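Local coordinates for KLLA0B12012p (Kluyveromyces lactis, PDB 6Y3P), which is the ATP-grasp, tubulin-tyrosine-ligase-like C-terminal part of Pby1, a partner of the mRNA decapping enzyme Dcp2, and probably binds ATP, at residues 220-230 / 363-374. Sequence-based numbering, arbitrary orientation.
Sequences YVTCSGDLQVF and IDELFDDVVSIC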
loop_
_atom_site.group_PDB
_atom_site.type_symbol
_atom_site.label_atom_id
_atom_site.label_comp_id
_atom_site.label_asym_id
_atom_site.label_seq_id
_atom_site.Cartn_x
_atom_site.Cartn_y
_atom_site.Cartn_z
ATOM N N TYR A 220 -3.279 -5.648 4.840
ATOM C CA TYR A 220 -3.952 -6.196 3.647
ATOM C C TYR A 220 -5.363 -5.649 3.561
ATOM O O TYR A 220 -6.124 -5.733 4.520
ATOM C CB TYR A 220 -3.955 -7.721 3.615
ATOM C CG TYR A 220 -2.549 -8.270 3.607
ATOM C CD1 TYR A 220 -1.721 -8.102 2.498
ATOM C CD2 TYR A 220 -2.024 -8.914 4.726
ATOM C CE1 TYR A 220 -0.410 -8.577 2.494
ATOM C CE2 TYR A 220 -0.716 -9.404 4.732
ATOM C CZ TYR A 220 0.082 -9.246 3.604
ATOM O OH TYR A 220 1.365 -9.717 3.579
ATOM N N VAL A 221 -5.681 -5.036 2.430
ATOM C CA VAL A 221 -6.951 -4.391 2.168
ATOM C C VAL A 221 -7.582 -5.082 0.975
ATOM O O VAL A 221 -6.953 -5.157 -0.073
ATOM C CB VAL A 221 -6.744 -2.879 1.925
ATOM C CG1 VAL A 221 -8.069 -2.187 1.589
ATOM C CG2 VAL A 221 -6.077 -2.214 3.121
ATOM N N THR A 222 -8.811 -5.604 1.132
ATOM C CA THR A 222 -9.506 -6.280 0.040
ATOM C C THR A 222 -10.652 -5.437 -0.447
ATOM O O THR A 222 -11.519 -5.055 0.326
ATOM C CB THR A 222 -9.945 -7.725 0.418
ATOM O OG1 THR A 222 -8.843 -8.436 0.962
ATOM C CG2 THR A 222 -10.506 -8.508 -0.766
ATOM N N CYS A 223 -10.634 -5.126 -1.728
ATOM C CA CYS A 223 -11.729 -4.459 -2.421
ATOM C C CYS A 223 -12.511 -5.537 -3.056
ATOM O O CYS A 223 -11.926 -6.392 -3.698
ATOM C CB CYS A 223 -11.218 -3.484 -3.472
ATOM S SG CYS A 223 -10.669 -1.926 -2.781
ATOM N N SER A 224 -13.817 -5.481 -2.930
ATOM C CA SER A 224 -14.710 -6.458 -3.539
ATOM C C SER A 224 -15.836 -5.765 -4.334
ATOM O O SER A 224 -16.560 -4.946 -3.773
ATOM C CB SER A 224 -15.295 -7.374 -2.470
ATOM O OG SER A 224 -16.139 -8.320 -3.102
ATOM N N GLY A 225 -15.944 -6.101 -5.621
ATOM C CA GLY A 225 -16.961 -5.601 -6.547
ATOM C C GLY A 225 -17.000 -4.093 -6.695
ATOM O O GLY A 225 -15.950 -3.446 -6.664
ATOM N N ASP A 226 -18.238 -3.522 -6.830
ATOM C CA ASP A 226 -18.458 -2.083 -6.956
ATOM C C ASP A 226 -19.449 -1.527 -5.898
ATOM O O ASP A 226 -20.619 -1.319 -6.204
ATOM C CB ASP A 226 -18.871 -1.704 -8.393
ATOM C CG ASP A 226 -18.934 -0.212 -8.717
ATOM O OD1 ASP A 226 -19.044 0.613 -7.765
ATOM O OD2 ASP A 226 -18.968 0.130 -9.924
ATOM N N LEU A 227 -18.984 -1.175 -4.690
ATOM C CA LEU A 227 -17.647 -1.366 -4.148
ATOM C C LEU A 227 -17.770 -1.582 -2.665
ATOM O O LEU A 227 -18.455 -0.817 -1.982
ATOM C CB LEU A 227 -16.753 -0.128 -4.404
ATOM C CG LEU A 227 -15.346 -0.114 -3.737
ATOM C CD1 LEU A 227 -14.332 -0.942 -4.539
ATOM C CD2 LEU A 227 -14.832 1.301 -3.596
ATOM N N GLN A 228 -17.051 -2.582 -2.155
ATOM C CA GLN A 228 -16.913 -2.832 -0.730
ATOM C C GLN A 228 -15.442 -2.866 -0.427
ATOM O O GLN A 228 -14.665 -3.445 -1.193
ATOM C CB GLN A 228 -17.560 -4.136 -0.327
ATOM C CG GLN A 228 -19.055 -3.998 -0.077
ATOM C CD GLN A 228 -19.649 -5.356 0.115
ATOM O OE1 GLN A 228 -19.663 -6.174 -0.810
ATOM N NE2 GLN A 228 -20.048 -5.665 1.345
ATOM N N VAL A 229 -15.042 -2.195 0.658
ATOM C CA VAL A 229 -13.644 -2.129 1.077
ATOM C C VAL A 229 -13.514 -2.787 2.434
ATOM O O VAL A 229 -14.235 -2.436 3.364
ATOM C CB VAL A 229 -13.016 -0.717 1.040
ATOM C CG1 VAL A 229 -11.506 -0.806 1.288
ATOM C CG2 VAL A 229 -13.304 -0.001 -0.285
ATOM N N PHE A 230 -12.625 -3.783 2.519
ATOM C CA PHE A 230 -12.428 -4.571 3.712
ATOM C C PHE A 230 -10.995 -4.492 4.163
ATOM O O PHE A 230 -10.072 -4.780 3.395
ATOM C CB PHE A 230 -12.798 -6.029 3.448
ATOM C CG PHE A 230 -14.239 -6.262 3.080
ATOM C CD1 PHE A 230 -15.202 -6.452 4.063
ATOM C CD2 PHE A 230 -14.633 -6.313 1.749
ATOM C CE1 PHE A 230 -16.529 -6.681 3.724
ATOM C CE2 PHE A 230 -15.959 -6.552 1.412
ATOM C CZ PHE A 230 -16.900 -6.726 2.403
ATOM N N ILE A 363 -2.275 -15.652 7.445
ATOM C CA ILE A 363 -2.552 -15.696 6.006
ATOM C C ILE A 363 -3.731 -16.653 5.713
ATOM O O ILE A 363 -4.539 -16.351 4.824
ATOM C CB ILE A 363 -1.240 -15.981 5.203
ATOM C CG1 ILE A 363 -0.263 -14.784 5.269
ATOM C CG2 ILE A 363 -1.461 -16.436 3.757
ATOM C CD1 ILE A 363 -0.734 -13.454 4.596
ATOM N N ASP A 364 -3.863 -17.763 6.506
ATOM C CA ASP A 364 -4.965 -18.737 6.385
ATOM C C ASP A 364 -6.316 -18.085 6.681
ATOM O O ASP A 364 -7.293 -18.352 5.992
ATOM C CB ASP A 364 -4.762 -19.903 7.357
ATOM C CG ASP A 364 -3.798 -20.980 6.914
ATOM O OD1 ASP A 364 -3.208 -20.837 5.821
ATOM O OD2 ASP A 364 -3.644 -21.979 7.658
ATOM N N GLU A 365 -6.363 -17.230 7.699
ATOM C CA GLU A 365 -7.573 -16.538 8.115
ATOM C C GLU A 365 -7.907 -15.434 7.118
ATOM O O GLU A 365 -9.082 -15.121 6.933
ATOM C CB GLU A 365 -7.385 -15.971 9.530
ATOM C CG GLU A 365 -8.636 -15.308 10.079
ATOM C CD GLU A 365 -8.507 -14.579 11.397
ATOM O OE1 GLU A 365 -7.683 -15.003 12.240
ATOM O OE2 GLU A 365 -9.274 -13.612 11.604
ATOM N N LEU A 366 -6.876 -14.856 6.466
ATOM C CA LEU A 366 -7.077 -13.813 5.474
ATOM C C LEU A 366 -7.837 -14.372 4.272
ATOM O O LEU A 366 -8.859 -13.792 3.885
ATOM C CB LEU A 366 -5.738 -13.166 5.042
ATOM C CG LEU A 366 -5.702 -12.385 3.693
ATOM C CD1 LEU A 366 -6.588 -11.146 3.709
ATOM C CD2 LEU A 366 -4.293 -12.027 3.312
ATOM N N PHE A 367 -7.333 -15.485 3.686
ATOM C CA PHE A 367 -7.918 -16.107 2.491
ATOM C C PHE A 367 -9.229 -16.795 2.804
ATOM O O PHE A 367 -10.090 -16.811 1.945
ATOM C CB PHE A 367 -6.919 -16.999 1.746
ATOM C CG PHE A 367 -5.854 -16.134 1.119
ATOM C CD1 PHE A 367 -6.114 -15.412 -0.042
ATOM C CD2 PHE A 367 -4.622 -15.955 1.743
ATOM C CE1 PHE A 367 -5.150 -14.556 -0.585
ATOM C CE2 PHE A 367 -3.662 -15.084 1.208
ATOM C CZ PHE A 367 -3.921 -14.417 0.033
ATOM N N ASP A 368 -9.442 -17.204 4.061
ATOM C CA ASP A 368 -10.710 -17.742 4.533
ATOM C C ASP A 368 -11.805 -16.654 4.434
ATOM O O ASP A 368 -12.873 -16.911 3.890
ATOM C CB ASP A 368 -10.566 -18.227 5.980
ATOM C CG ASP A 368 -11.672 -19.181 6.354
ATOM O OD1 ASP A 368 -11.632 -20.353 5.886
ATOM O OD2 ASP A 368 -12.646 -18.732 7.008
ATOM N N ASP A 369 -11.495 -15.422 4.897
ATOM C CA ASP A 369 -12.391 -14.272 4.881
ATOM C C ASP A 369 -12.675 -13.783 3.488
ATOM O O ASP A 369 -13.827 -13.470 3.190
ATOM C CB ASP A 369 -11.823 -13.140 5.735
ATOM C CG ASP A 369 -11.714 -13.461 7.223
ATOM O OD1 ASP A 369 -12.474 -14.338 7.704
ATOM O OD2 ASP A 369 -10.872 -12.825 7.912
ATOM N N VAL A 370 -11.637 -13.741 2.622
ATOM C CA VAL A 370 -11.751 -13.283 1.239
ATOM C C VAL A 370 -12.713 -14.188 0.483
ATOM O O VAL A 370 -13.650 -13.700 -0.140
ATOM C CB VAL A 370 -10.359 -13.167 0.543
ATOM C CG1 VAL A 370 -10.501 -12.993 -0.970
ATOM C CG2 VAL A 370 -9.547 -12.018 1.139
ATOM N N VAL A 371 -12.520 -15.501 0.602
ATOM C CA VAL A 371 -13.372 -16.490 -0.052
ATOM C C VAL A 371 -14.801 -16.514 0.544
ATOM O O VAL A 371 -15.759 -16.445 -0.221
ATOM C CB VAL A 371 -12.689 -17.879 -0.078
ATOM C CG1 VAL A 371 -13.626 -18.961 -0.594
ATOM C CG2 VAL A 371 -11.399 -17.834 -0.907
ATOM N N SER A 372 -14.941 -16.553 1.882
ATOM C CA SER A 372 -16.252 -16.627 2.536
ATOM C C SER A 372 -17.115 -15.358 2.452
ATOM O O SER A 372 -18.339 -15.460 2.632
ATOM C CB SER A 372 -16.097 -17.044 3.996
ATOM O OG SER A 372 -15.374 -16.082 4.752
ATOM N N ILE A 373 -16.489 -14.167 2.220
ATOM C CA ILE A 373 -17.206 -12.878 2.216
ATOM C C ILE A 373 -17.282 -12.230 0.826
ATOM O O ILE A 373 -18.315 -11.653 0.469
ATOM C CB ILE A 373 -16.586 -11.927 3.298
ATOM C CG1 ILE A 373 -16.805 -12.523 4.713
ATOM C CG2 ILE A 373 -17.127 -10.466 3.200
ATOM C CD1 ILE A 373 -15.930 -11.986 5.795
ATOM N N CYS A 374 -16.193 -12.298 0.065
ATOM C CA CYS A 374 -16.113 -11.668 -1.255
ATOM C C CYS A 374 -16.398 -12.630 -2.420
ATOM O O CYS A 374 -17.091 -12.249 -3.375
ATOM C CB CYS A 374 -14.762 -10.973 -1.421
ATOM S SG CYS A 374 -14.326 -9.838 -0.070
HETATM O O HOH W 1 -18.216 -9.802 -3.903
#
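Phe230 meets the last turn of helix 363-374 with two parts of its ring. Cys374 SG lies obliquely to it, 4.5 Å from the Phe230 ring centroid, a sulfur-aromatic contact that suits a small, polarisable thiol. At the far end of the ring, Phe230 CZ rests 3.8 Å from Ile373 CG2, the branch methyl. A serine in place of Phe230 would probably leave Cys374 SG without its aromatic neighbour and open a gap beside the Ile373 methyl.

Apolar contacts continue along strand 220-224, where alternate side chains point at the helix. Leu366 CD2 lies against Tyr220 CD2, and Ile363 CD1 sits 4.1 Å from Tyr220 CE2; the broad ring spans both methyls, and both aliphatic chains cross it at about a right angle.

This is a helix laid on an antiparallel sheet of the ATP-grasp fold: strands 220-224 and 228-230 form a hairpin, and the helix runs nearly parallel to the first, at 16°. Helix 290-313 packs on Val221 and Val229, whose side chains do not face helix 363-374.

Van der Waals contacts follow as strand and helix converge. Short, branched Thr222 puts OG1 beside its backbone N (chi1 -50°), 3.7 Å from Val370 CG2, while its methyl leans toward Cys374 SG. Ser224, small enough for the closest backbone approach (CA to Cys374 CA 5.9 Å), packs OG 3.4 Å from Cys374 CB. A water 2.7 Å from Ser224 OG donates to Cys374 O, bridging strand and helix.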